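Local coordinates for peptidoglycan-recognition protein-LC isoform LCa (Drosophila melanogaster, PDB 2F2L), which forms the extracellular peptidoglycan-recognition domain of an innate immune receptor that activates the imd/Relish pathway in response to Gram-negative bacterial peptidoglycan and lipopolysaccharide, at residues V3-Q6 / Q7-A10; D154-Y157 / A158-N162; L123-G126 / V127-K131; L49-T52 / Y53-S57; P146-T149 / D150-A153. One frame throughout, in Å; residues are numbered along the deposited sequence.

Contact 1: V3-Q6 / Q7-A10; sequences VERQ and QWLA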
# COMPACT_ATOMS: atom_id res chain seq x y z
N VAL A 3 -9.30 -1.84 9.60
CA VAL A 3 -8.69 -0.91 8.65
C VAL A 3 -8.74 -1.58 7.28
O VAL A 3 -8.10 -2.61 7.05
CB VAL A 3 -7.27 -0.52 9.06
CG1 VAL A 3 -6.66 0.47 8.06
CG2 VAL A 3 -7.30 0.10 10.47
N GLU A 4 -9.57 -1.01 6.41
CA GLU A 4 -9.86 -1.60 5.12
C GLU A 4 -8.63 -1.43 4.24
O GLU A 4 -7.78 -0.58 4.48
CB GLU A 4 -11.09 -0.95 4.47
CG GLU A 4 -12.37 -0.96 5.29
CD GLU A 4 -12.88 -2.37 5.57
OE1 GLU A 4 -12.61 -3.31 4.74
OE2 GLU A 4 -13.55 -2.54 6.61
N ARG A 5 -8.56 -2.27 3.22
CA ARG A 5 -7.46 -2.27 2.26
C ARG A 5 -7.15 -0.87 1.73
O ARG A 5 -5.99 -0.47 1.66
CB ARG A 5 -7.83 -3.19 1.11
CG ARG A 5 -7.64 -4.66 1.43
CD ARG A 5 -8.08 -5.51 0.29
NE ARG A 5 -7.14 -5.44 -0.81
CZ ARG A 5 -6.09 -6.25 -0.99
NH1 ARG A 5 -5.83 -7.21 -0.11
NH2 ARG A 5 -5.30 -6.08 -2.04
N GLN A 6 -8.19 -0.14 1.34
CA GLN A 6 -8.04 1.21 0.81
C GLN A 6 -7.34 2.14 1.81
O GLN A 6 -6.53 3.00 1.41
CB GLN A 6 -9.39 1.79 0.33
CG GLN A 6 -10.59 1.64 1.32
CD GLN A 6 -11.48 0.37 1.08
OE1 GLN A 6 -10.98 -0.71 0.74
NE2 GLN A 6 -12.80 0.53 1.30
N GLN A 7 -7.64 1.97 3.11
CA GLN A 7 -7.04 2.82 4.12
C GLN A 7 -5.55 2.52 4.29
O GLN A 7 -4.83 3.39 4.76
CB GLN A 7 -7.72 2.67 5.48
CG GLN A 7 -9.20 2.99 5.52
CD GLN A 7 -9.83 2.62 6.87
OE1 GLN A 7 -10.57 1.63 6.99
NE2 GLN A 7 -9.52 3.41 7.91
N TRP A 8 -5.08 1.32 3.93
CA TRP A 8 -3.62 1.06 3.99
C TRP A 8 -2.93 1.07 2.62
O TRP A 8 -1.79 0.64 2.46
CB TRP A 8 -3.26 -0.17 4.85
CG TRP A 8 -3.81 -1.52 4.46
CD1 TRP A 8 -4.92 -2.12 4.97
CD2 TRP A 8 -3.22 -2.46 3.56
NE1 TRP A 8 -5.08 -3.38 4.43
CE2 TRP A 8 -4.05 -3.61 3.55
CE3 TRP A 8 -2.07 -2.45 2.75
CZ2 TRP A 8 -3.76 -4.74 2.75
CZ3 TRP A 8 -1.80 -3.55 1.96
CH2 TRP A 8 -2.63 -4.68 1.97
N LEU A 9 -3.61 1.66 1.64
CA LEU A 9 -3.02 1.90 0.33
C LEU A 9 -2.73 0.60 -0.41
O LEU A 9 -1.83 0.53 -1.23
CB LEU A 9 -1.76 2.77 0.50
CG LEU A 9 -1.38 3.84 -0.50
CD1 LEU A 9 -2.58 4.70 -0.89
CD2 LEU A 9 -0.27 4.71 0.08
N ALA A 10 -3.54 -0.43 -0.13
CA ALA A 10 -3.37 -1.72 -0.76
C ALA A 10 -3.34 -1.63 -2.29
O ALA A 10 -4.19 -0.99 -2.91
CB ALA A 10 -4.48 -2.67 -0.31
O HOH W 1 -6.85 -3.24 -3.22
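R5 lies against one face of the W8 indole, and this is the dense half of the turn. Its CA sits over the five-membered ring, 3.8 Å from the centroid, in a CH-pi contact. The W8 ring reaches this place because CG stands between the backbone N and the carbonyl carbon (chi1 60°), which folds the indole back over the preceding residues. A10 closes the same side: its CB is 3.7 Å from R5 CB and also lies over one face of the R5 guanidinium. R5 O accepts from A10 N at 3.0 Å, while Q6 O accepts from L9 N at 3.2 Å. With the positive phi of L9, these two bonds have the pattern of a Schellman motif, here ending a single turn that follows strand 2-3. The turn is clamped between strand 75-77 and helix 40-57, with W8 NE1 bonded to V77 O and R5 NH1 shared by D62 and G78 O. The L9 side chain lies near the bound muropeptide and packs on F54 of the LCx chain. The Q7 side is more polar. Q7 turns back and accepts from E4 N through OE1 (2.9 Å, N-H...O 170°), the donor standing well above the amide plane; this resembles one half of a capping box. Along the same arm, Q7 CB touches V3 CG1 at 3.6 Å. On the solvent side Q6 is exposed, and the E4 carboxylate leads away from the turn. Here water 1 lies at the guanidinium edge, accepts from R5 NE at 3.3 Å and donates weakly to A10 O.

Contact 2: D154-Y157 / A158-N162; sequences DALY and ASFAN. With HSQ (2-acetylamino-2-deoxy-alpha-L-idopyranose), chain D.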
# COMPACT_ATOMS: atom_id res chain seq x y z
N ASP A 154 7.61 -18.25 19.56
CA ASP A 154 7.27 -18.87 20.85
C ASP A 154 6.43 -17.96 21.76
O ASP A 154 5.47 -18.42 22.37
CB ASP A 154 8.55 -19.29 21.59
CG ASP A 154 9.18 -20.56 21.02
OD1 ASP A 154 8.67 -21.09 20.02
OD2 ASP A 154 10.20 -21.04 21.59
N ALA A 155 6.78 -16.68 21.84
CA ALA A 155 6.10 -15.78 22.77
C ALA A 155 4.68 -15.43 22.31
O ALA A 155 3.79 -15.22 23.13
CB ALA A 155 6.92 -14.53 23.01
N LEU A 156 4.46 -15.39 21.00
CA LEU A 156 3.12 -15.19 20.46
C LEU A 156 2.24 -16.39 20.80
O LEU A 156 1.16 -16.22 21.39
CB LEU A 156 3.17 -14.99 18.93
CG LEU A 156 1.84 -14.98 18.16
CD1 LEU A 156 0.99 -13.79 18.58
CD2 LEU A 156 2.09 -14.96 16.67
N TYR A 157 2.70 -17.59 20.46
CA TYR A 157 1.87 -18.79 20.59
C TYR A 157 1.58 -19.16 22.05
O TYR A 157 0.50 -19.66 22.35
CB TYR A 157 2.51 -19.97 19.87
CG TYR A 157 2.83 -19.67 18.42
CD1 TYR A 157 1.89 -19.08 17.58
CD2 TYR A 157 4.08 -20.00 17.87
CE1 TYR A 157 2.17 -18.83 16.25
CE2 TYR A 157 4.37 -19.73 16.54
CZ TYR A 157 3.41 -19.14 15.74
OH TYR A 157 3.69 -18.87 14.41
N ALA A 158 2.54 -18.88 22.94
CA ALA A 158 2.36 -19.10 24.38
C ALA A 158 1.22 -18.27 24.95
O ALA A 158 0.57 -18.67 25.91
CB ALA A 158 3.66 -18.78 25.12
N SER A 159 0.96 -17.11 24.33
CA SER A 159 -0.13 -16.22 24.74
C SER A 159 -1.54 -16.79 24.49
O SER A 159 -2.50 -16.35 25.12
CB SER A 159 0.01 -14.86 24.04
OG SER A 159 1.34 -14.37 24.17
N PHE A 160 -1.65 -17.76 23.58
CA PHE A 160 -2.92 -18.44 23.30
C PHE A 160 -3.02 -19.84 23.90
O PHE A 160 -4.03 -20.52 23.75
CB PHE A 160 -3.13 -18.57 21.79
CG PHE A 160 -3.06 -17.28 21.05
CD1 PHE A 160 -3.93 -16.25 21.35
CD2 PHE A 160 -2.14 -17.10 20.03
CE1 PHE A 160 -3.88 -15.06 20.65
CE2 PHE A 160 -2.08 -15.93 19.32
CZ PHE A 160 -2.96 -14.90 19.63
N ALA A 161 -1.97 -20.27 24.59
CA ALA A 161 -1.86 -21.67 25.04
C ALA A 161 -3.01 -22.15 25.92
O ALA A 161 -3.39 -23.32 25.85
CB ALA A 161 -0.52 -21.88 25.75
N ASN A 162 -3.58 -21.27 26.73
CA ASN A 162 -4.73 -21.63 27.58
C ASN A 162 -6.12 -21.35 26.99
O ASN A 162 -7.12 -21.53 27.68
CB ASN A 162 -4.60 -21.03 29.00
CG ASN A 162 -4.50 -19.50 29.03
OD1 ASN A 162 -4.54 -18.83 28.00
ND2 ASN A 162 -4.30 -18.96 30.24
C1 HSQ D . -5.29 -18.00 30.69
C2 HSQ D . -6.78 -17.72 30.83
C3 HSQ D . -7.13 -16.70 31.93
C4 HSQ D . -5.98 -16.16 32.81
C5 HSQ D . -4.58 -16.35 32.22
C6 HSQ D . -3.67 -15.12 32.29
C7 HSQ D . -8.54 -17.32 29.15
C8 HSQ D . -9.48 -16.27 29.68
N2 HSQ D . -7.26 -17.24 29.54
O3 HSQ D . -8.11 -17.25 32.79
O4 HSQ D . -6.23 -14.81 33.12
O5 HSQ D . -4.64 -16.76 30.88
O6 HSQ D . -2.39 -15.49 31.84
O7 HSQ D . -8.94 -18.21 28.39
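S159 bends its hydroxyl back onto A155 at the C-terminal end of helix 154-158, the short helix that leads into a glycosylated tail. OG donates to A155 O at 2.8 Å and lies in the carbonyl plane. With OG beside its own backbone N (chi1 -49°), the hydroxyl is directed back along the helix, and CB approaches L156 O to 3.2 Å. The backbone changes pitch here. A158 N still bonds to D154 O, four residues back, but S159 N takes L156 O at 3.1 Å and F160 N takes Y157 O, each only three residues back. F160 lies one turn on from L156, whose CD1 meets CE2 of the ring at 3.8 Å as the two side chains slant across each other. CD2 of the same ring is 3.7 Å from L156 O. Beyond this first shell, F160 joins an aromatic cluster: W163 meets it edge to face, and F138 and W166 also touch its ring, while L116 and T119 of helix 113-128 pack against it. L156 rests on F106 and P111, and S159 on P111 and L116. Y157 is buried, and its OH is hydrogen-bonded to F151 O and S141 OG. A161 and N162 are exposed, and N162, an established N-glycosylation site, carries the sugar modelled as 2-acetylamino-2-deoxy-alpha-L-idopyranose clear of the helix: N162 ND2 is bonded covalently to C1 of the sugar at 1.5 Å.

Contact 3: L123-G126 / V127-K131; sequences LERG and VKLGK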
# COMPACT_ATOMS: atom_id res chain seq x y z
N LEU A 123 -12.17 -13.62 16.04
CA LEU A 123 -12.66 -15.01 15.99
C LEU A 123 -14.19 -15.11 16.19
O LEU A 123 -14.87 -15.85 15.46
CB LEU A 123 -11.95 -15.86 17.03
CG LEU A 123 -10.45 -16.12 16.85
CD1 LEU A 123 -9.87 -16.66 18.14
CD2 LEU A 123 -10.18 -17.08 15.71
N GLU A 124 -14.71 -14.37 17.17
CA GLU A 124 -16.15 -14.32 17.40
C GLU A 124 -16.92 -13.77 16.19
O GLU A 124 -17.97 -14.33 15.82
CB GLU A 124 -16.48 -13.50 18.66
CG GLU A 124 -18.00 -13.24 18.83
CD GLU A 124 -18.35 -12.38 20.05
OE1 GLU A 124 -17.52 -11.51 20.43
OE2 GLU A 124 -19.46 -12.56 20.60
N ARG A 125 -16.43 -12.67 15.60
CA ARG A 125 -17.06 -12.09 14.42
C ARG A 125 -17.12 -13.11 13.28
O ARG A 125 -18.14 -13.23 12.60
CB ARG A 125 -16.32 -10.81 13.99
CG ARG A 125 -17.06 -9.92 12.98
CD ARG A 125 -18.41 -9.42 13.49
NE ARG A 125 -18.33 -8.81 14.82
CZ ARG A 125 -18.09 -7.52 15.06
NH1 ARG A 125 -17.88 -6.66 14.07
NH2 ARG A 125 -18.04 -7.08 16.32
N GLY A 126 -16.03 -13.84 13.07
CA GLY A 126 -15.98 -14.89 12.06
C GLY A 126 -16.97 -16.03 12.25
O GLY A 126 -17.58 -16.52 11.30
N VAL A 127 -17.14 -16.44 13.50
CA VAL A 127 -18.16 -17.43 13.83
C VAL A 127 -19.57 -16.90 13.52
O VAL A 127 -20.37 -17.58 12.87
CB VAL A 127 -18.01 -17.91 15.29
CG1 VAL A 127 -19.20 -18.72 15.73
CG2 VAL A 127 -16.72 -18.73 15.42
N LYS A 128 -19.85 -15.66 13.93
CA LYS A 128 -21.16 -15.04 13.70
C LYS A 128 -21.51 -14.84 12.24
O LYS A 128 -22.69 -14.84 11.87
CB LYS A 128 -21.23 -13.67 14.37
CG LYS A 128 -21.21 -13.72 15.86
CD LYS A 128 -22.54 -14.12 16.43
CE LYS A 128 -22.48 -14.05 17.93
NZ LYS A 128 -22.46 -12.63 18.38
N LEU A 129 -20.49 -14.63 11.41
CA LEU A 129 -20.68 -14.36 9.99
C LEU A 129 -20.68 -15.62 9.11
O LEU A 129 -20.83 -15.51 7.90
CB LEU A 129 -19.62 -13.37 9.48
CG LEU A 129 -19.68 -11.95 10.04
CD1 LEU A 129 -18.47 -11.16 9.56
CD2 LEU A 129 -20.97 -11.21 9.67
N GLY A 130 -20.53 -16.80 9.71
CA GLY A 130 -20.50 -18.07 8.96
C GLY A 130 -19.17 -18.38 8.26
O GLY A 130 -19.10 -19.26 7.40
N LYS A 131 -18.11 -17.68 8.65
CA LYS A 131 -16.78 -17.86 8.04
C LYS A 131 -15.94 -18.90 8.78
O LYS A 131 -15.09 -19.58 8.18
CB LYS A 131 -16.00 -16.53 8.04
CG LYS A 131 -16.80 -15.32 7.54
CD LYS A 131 -17.37 -15.51 6.14
CE LYS A 131 -17.98 -14.20 5.58
NZ LYS A 131 -18.63 -14.40 4.26
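A Schellman motif ends helix 113-128, and its long backbone bond joins G126 to K131: K131 N donates to G126 O at 2.9 Å. The chain can fold back this way because G130 adopts a positive phi (79°). G130 N contributes the inner bond of the motif, spanning fewer residues, to V127 O at 3.3 Å. Before the motif the helix is regular, with K128 N on E124 O at 3.0 Å and L129 N on R125 O at the same length. L129 also lays its CG 3.3 Å from R125 O, covering that carbonyl with carbon. One side of this last turn faces the sheet: L123 packs on F138 and Y136 of strand 136-140 and on W163, and V127 touches Y136 too, while G126 is buried and its backbone bonds to I132. On the outer side E124 and K128 run alongside each other, pointing the same way. E124 CG stands opposite the backbone N (chi1 172°) and the chain is extended, whereas K128 is bent at chi2 and chi4; OE2 and NZ end 3.7 Å apart, a long salt bridge. K131 points its CB toward the helix end, 3.6 Å from G126 O, but its ammonium leads off to N82 OD1.

Contact 4: L49-T52 / Y53-S57; sequences LLQT and YDIES. With MLD (glcnac(beta1-4)-murnac(1,6-anhydro)-L-ala-gamma-D-glu-meso-a2pm-D-ala), chain G.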
# COMPACT_ATOMS: atom_id res chain seq x y z
N LEU A 49 4.10 -2.18 3.31
CA LEU A 49 5.42 -2.70 2.96
C LEU A 49 5.48 -4.24 2.90
O LEU A 49 6.19 -4.79 2.07
CB LEU A 49 6.49 -2.16 3.90
CG LEU A 49 6.66 -0.64 3.86
CD1 LEU A 49 7.89 -0.26 4.70
CD2 LEU A 49 6.78 -0.11 2.45
N LEU A 50 4.77 -4.92 3.80
CA LEU A 50 4.63 -6.39 3.72
C LEU A 50 3.95 -6.83 2.43
O LEU A 50 4.31 -7.87 1.87
CB LEU A 50 3.83 -6.94 4.91
CG LEU A 50 4.63 -7.08 6.20
CD1 LEU A 50 3.70 -7.10 7.45
CD2 LEU A 50 5.47 -8.33 6.14
N GLN A 51 2.96 -6.06 1.97
CA GLN A 51 2.28 -6.40 0.74
C GLN A 51 3.25 -6.38 -0.42
O GLN A 51 3.28 -7.28 -1.22
CB GLN A 51 1.10 -5.48 0.42
CG GLN A 51 0.32 -6.00 -0.80
CD GLN A 51 -0.72 -5.05 -1.31
OE1 GLN A 51 -0.54 -3.83 -1.30
NE2 GLN A 51 -1.82 -5.62 -1.84
N THR A 52 4.05 -5.34 -0.51
CA THR A 52 5.10 -5.29 -1.53
C THR A 52 6.06 -6.47 -1.44
O THR A 52 6.40 -7.06 -2.45
CB THR A 52 5.86 -3.96 -1.47
OG1 THR A 52 5.00 -2.95 -1.99
CG2 THR A 52 7.14 -4.01 -2.29
N TYR A 53 6.52 -6.78 -0.23
CA TYR A 53 7.40 -7.90 -0.03
C TYR A 53 6.74 -9.19 -0.51
O TYR A 53 7.33 -9.97 -1.25
CB TYR A 53 7.79 -8.03 1.45
CG TYR A 53 8.78 -9.14 1.66
CD1 TYR A 53 10.14 -8.93 1.49
CD2 TYR A 53 8.34 -10.42 1.97
CE1 TYR A 53 11.05 -9.97 1.66
CE2 TYR A 53 9.24 -11.45 2.15
CZ TYR A 53 10.58 -11.22 1.99
OH TYR A 53 11.44 -12.27 2.14
N ASP A 54 5.50 -9.40 -0.11
CA ASP A 54 4.79 -10.61 -0.50
C ASP A 54 4.59 -10.74 -2.00
O ASP A 54 4.73 -11.83 -2.56
CB ASP A 54 3.44 -10.70 0.21
CG ASP A 54 3.59 -11.02 1.68
OD1 ASP A 54 4.74 -11.23 2.13
OD2 ASP A 54 2.55 -11.10 2.37
N ILE A 55 4.27 -9.62 -2.66
CA ILE A 55 4.07 -9.66 -4.11
C ILE A 55 5.39 -9.76 -4.87
O ILE A 55 5.53 -10.60 -5.78
CB ILE A 55 3.26 -8.45 -4.62
CG1 ILE A 55 1.84 -8.49 -4.04
CG2 ILE A 55 3.22 -8.48 -6.18
CD1 ILE A 55 1.00 -7.19 -4.21
N GLU A 56 6.35 -8.93 -4.49
CA GLU A 56 7.55 -8.75 -5.30
C GLU A 56 8.72 -9.65 -4.95
O GLU A 56 9.43 -10.08 -5.86
CB GLU A 56 7.96 -7.26 -5.33
CG GLU A 56 6.83 -6.42 -5.95
CD GLU A 56 7.18 -4.97 -6.26
OE1 GLU A 56 8.36 -4.62 -6.40
OE2 GLU A 56 6.22 -4.17 -6.39
N SER A 57 8.92 -9.96 -3.67
CA SER A 57 9.93 -10.97 -3.29
C SER A 57 9.34 -12.37 -3.28
O SER A 57 9.89 -13.26 -3.92
CB SER A 57 10.55 -10.66 -1.93
OG SER A 57 11.17 -9.39 -1.96
CAA MLD G . 4.25 -1.57 -7.62
CAB MLD G . 5.38 -0.66 -7.15
OAC MLD G . 5.62 0.39 -7.74
N2 MLD G . 6.03 -1.10 -6.08
C2 MLD G . 7.17 -0.41 -5.48
C3 MLD G . 8.30 -1.44 -5.36
O3 MLD G . 8.69 -1.98 -6.64
C4 MLD G . 9.48 -0.86 -4.59
O4 MLD G . 10.39 -1.92 -4.36
C5 MLD G . 9.00 -0.31 -3.25
C6 MLD G . 10.06 0.42 -2.40
O6 MLD G . 9.50 0.66 -1.08
O5 MLD G . 8.01 0.68 -3.52
C1 MLD G . 6.82 0.13 -4.11
O1 MLD G . 5.88 1.16 -4.26
CA4 MLD G . 5.32 1.57 -2.99
CA5 MLD G . 4.31 0.61 -2.35
OA5 MLD G . 2.98 1.19 -2.15
CA6 MLD G . 4.82 0.56 -0.95
OA6 MLD G . 4.29 1.73 -0.35
CA1 MLD G . 3.29 2.28 -1.26
CA2 MLD G . 3.95 3.42 -2.05
NAD MLD G . 2.92 4.40 -2.46
CAE MLD G . 2.99 5.69 -2.15
CAF MLD G . 1.83 6.51 -2.66
OAG MLD G . 3.92 6.20 -1.53
CA3 MLD G . 4.66 2.90 -3.30
OAH MLD G . 5.70 3.83 -3.77
CAI MLD G . 5.29 4.67 -4.88
CAJ MLD G . 5.59 4.04 -6.22
CAL MLD G . 6.04 6.01 -4.79
OAM MLD G . 5.86 6.82 -5.70
N MLD G . 6.83 6.25 -3.74
CA MLD G . 7.56 7.51 -3.53
CB MLD G . 6.61 8.42 -2.75
C MLD G . 8.78 7.18 -2.65
O MLD G . 8.63 6.57 -1.59
NAN MLD G . 9.94 7.59 -3.15
CAO MLD G . 11.25 7.40 -2.50
CAP MLD G . 12.30 6.83 -3.51
OBA MLD G . 13.49 7.00 -3.20
OAQ MLD G . 11.93 6.27 -4.57
CBB MLD G . 11.81 8.76 -2.10
CBC MLD G . 11.05 9.45 -0.98
CBD MLD G . 11.78 10.76 -0.63
OBE MLD G . 12.48 11.35 -1.46
NBF MLD G . 11.60 11.20 0.60
CBG MLD G . 12.22 12.43 1.09
CBH MLD G . 13.75 12.25 1.19
OBI MLD G . 14.23 11.22 1.68
NBJ MLD G . 14.48 13.24 0.69
CBK MLD G . 15.95 13.27 0.71
CBL MLD G . 16.40 14.56 1.41
CBM MLD G . 16.60 13.25 -0.70
OBO MLD G . 15.93 13.68 -1.67
OBN MLD G . 17.78 12.81 -0.75
CBP MLD G . 11.59 12.80 2.44
CBQ MLD G . 11.88 14.25 2.85
CBR MLD G . 11.11 14.64 4.12
CBS MLD G . 10.91 16.15 4.26
CBT MLD G . 9.86 16.62 3.25
OBV MLD G . 8.68 16.32 3.49
OBU MLD G . 10.26 17.28 2.26
NBW MLD G . 12.19 16.84 4.03
O HOH W 2 4.33 -3.68 -4.62
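T52 and E56, one helical turn apart, each place the side-chain branch beside the backbone N: T52 OG1 at chi1 -73° and E56 CG at chi1 -60°. The E56 chain is then extended, and its carboxylate reaches the bound muropeptide, crossing T52 at an angle, T52 CG2 4.1 Å from E56 CD. Of the two carboxylate oxygens, OE1 accepts from the sugar O3 at 2.7 Å and OE2 takes a weak bond from N2 of the acetamido group. Water 2 ties both residues to the ligand: it accepts from T52 OG1 at 2.8 Å, donates to E56 OE2 at 2.6 Å, and receives a weak bond from N2. Together these grip the GlcNAc ring from the last turns of helix 40-57, which supplies R48, L49, T52 and E56 to the pocket; the N-terminal loop adds L9 and Q11. Y66 and H140 of the partner LCx chain also hydrogen-bond the ligand. L49 contributes carbon, its CD2 being 4.0 Å from the anhydro ring atom CA6. Q51 lies away from the sugar, alongside I55, with CG 3.7 Å from CD1. Its amide is held, NE2 by D62 OD1 and OE1 by Q11 N. D54 OD2 bonds to A64 N.

Contact 5: P146-T149 / D150-A153; sequences PSVT and DFKA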
# COMPACT_ATOMS: atom_id res chain seq x y z
N PRO A 146 6.75 -27.64 11.70
CA PRO A 146 7.84 -27.42 12.66
C PRO A 146 9.18 -27.02 12.05
O PRO A 146 9.97 -26.35 12.71
CB PRO A 146 7.97 -28.77 13.36
CG PRO A 146 6.64 -29.41 13.19
CD PRO A 146 6.18 -28.99 11.84
N SER A 147 9.42 -27.40 10.80
CA SER A 147 10.72 -27.15 10.17
C SER A 147 10.89 -25.73 9.65
O SER A 147 12.01 -25.34 9.32
CB SER A 147 10.95 -28.12 9.02
OG SER A 147 10.13 -27.77 7.92
N VAL A 148 9.81 -24.97 9.56
CA VAL A 148 9.86 -23.65 8.92
C VAL A 148 10.28 -22.60 9.95
O VAL A 148 9.57 -22.34 10.91
CB VAL A 148 8.52 -23.27 8.24
CG1 VAL A 148 8.64 -21.92 7.50
CG2 VAL A 148 8.10 -24.36 7.27
N THR A 149 11.45 -22.02 9.72
CA THR A 149 12.07 -21.10 10.66
C THR A 149 11.32 -19.79 10.77
O THR A 149 11.26 -19.20 11.86
CB THR A 149 13.51 -20.82 10.24
OG1 THR A 149 14.22 -22.06 10.17
CG2 THR A 149 14.20 -19.91 11.24
N ASP A 150 10.73 -19.34 9.66
CA ASP A 150 9.97 -18.09 9.64
C ASP A 150 8.61 -18.17 10.34
O ASP A 150 7.97 -17.14 10.55
CB ASP A 150 9.73 -17.63 8.20
CG ASP A 150 11.01 -17.20 7.50
OD1 ASP A 150 12.03 -16.97 8.19
OD2 ASP A 150 10.99 -17.11 6.25
N PHE A 151 8.17 -19.38 10.69
CA PHE A 151 6.93 -19.56 11.45
C PHE A 151 7.13 -19.52 12.97
O PHE A 151 6.15 -19.49 13.72
CB PHE A 151 6.25 -20.89 11.08
CG PHE A 151 5.66 -20.93 9.68
CD1 PHE A 151 5.37 -19.77 8.96
CD2 PHE A 151 5.34 -22.16 9.11
CE1 PHE A 151 4.81 -19.85 7.70
CE2 PHE A 151 4.78 -22.23 7.85
CZ PHE A 151 4.51 -21.08 7.15
N LYS A 152 8.39 -19.51 13.42
CA LYS A 152 8.71 -19.57 14.84
C LYS A 152 8.37 -18.25 15.53
O LYS A 152 8.76 -17.18 15.07
CB LYS A 152 10.18 -19.97 15.11
CG LYS A 152 10.56 -21.45 14.79
CD LYS A 152 9.56 -22.47 15.37
CE LYS A 152 10.04 -23.93 15.30
NZ LYS A 152 9.11 -24.90 16.03
N ALA A 153 7.66 -18.35 16.65
CA ALA A 153 7.22 -17.20 17.42
C ALA A 153 6.71 -17.68 18.77
O ALA A 153 5.53 -17.53 19.08
CB ALA A 153 6.14 -16.44 16.68
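The F151 ring carries V148 on one face, CG1 standing 3.8 Å from the centroid and only 15° off the ring normal, a CH-pi contact. CG1 is thus slightly off the ring centre, while CB of the same valine lies nearer the rim, 3.5 Å from CD2. V148 CG1 lies anti to the backbone N (chi1 -176°), which brings it over the phenyl. Further out, L30, M88 and M145 pack against the buried ring, together with S141 and S142 of helix 141-144. The backbone underneath is a tight 3-10 turn: F151 N donates to V148 O at 3.3 Å and K152 N to T149 O at the same length. K152 bends at chi2 and runs back over the turn, its CE 3.5 Å from P146 O and NZ 3.7 Å from it. The turn bridges helices 141-144 and 154-158: D150 O is bonded to N33 ND2, and A153 takes the N-cap position of the second helix. The buried F151 side chain thus meets V148, L30, M88 and M145 through carbon contacts, while the lysine ammonium, so near a carbonyl oxygen, probably adds a mild electrostatic attraction.

From the N terminus the five contacts run in series along the chain, none nesting or crossing. Contact 1 closes the turn after strand 2-3, and contact 4 lies in the C-terminal part of helix 40-57; the two touch where W8, R5 and A10 meet Q51, joining the N-terminal turn to the ligand-binding helix. Contact 3 follows at the end of helix 113-128, its centre about 21 Å from that of contact 1. Contact 5 then forms the loop between helices 141-144 and 154-158 and passes directly at A153 into contact 2, whose helix also touches it through Y157 and F151. Contact 2 lies across the chain's centre from contacts 1 and 4, so glycosylated tail and ligand site are on different sides of the domain.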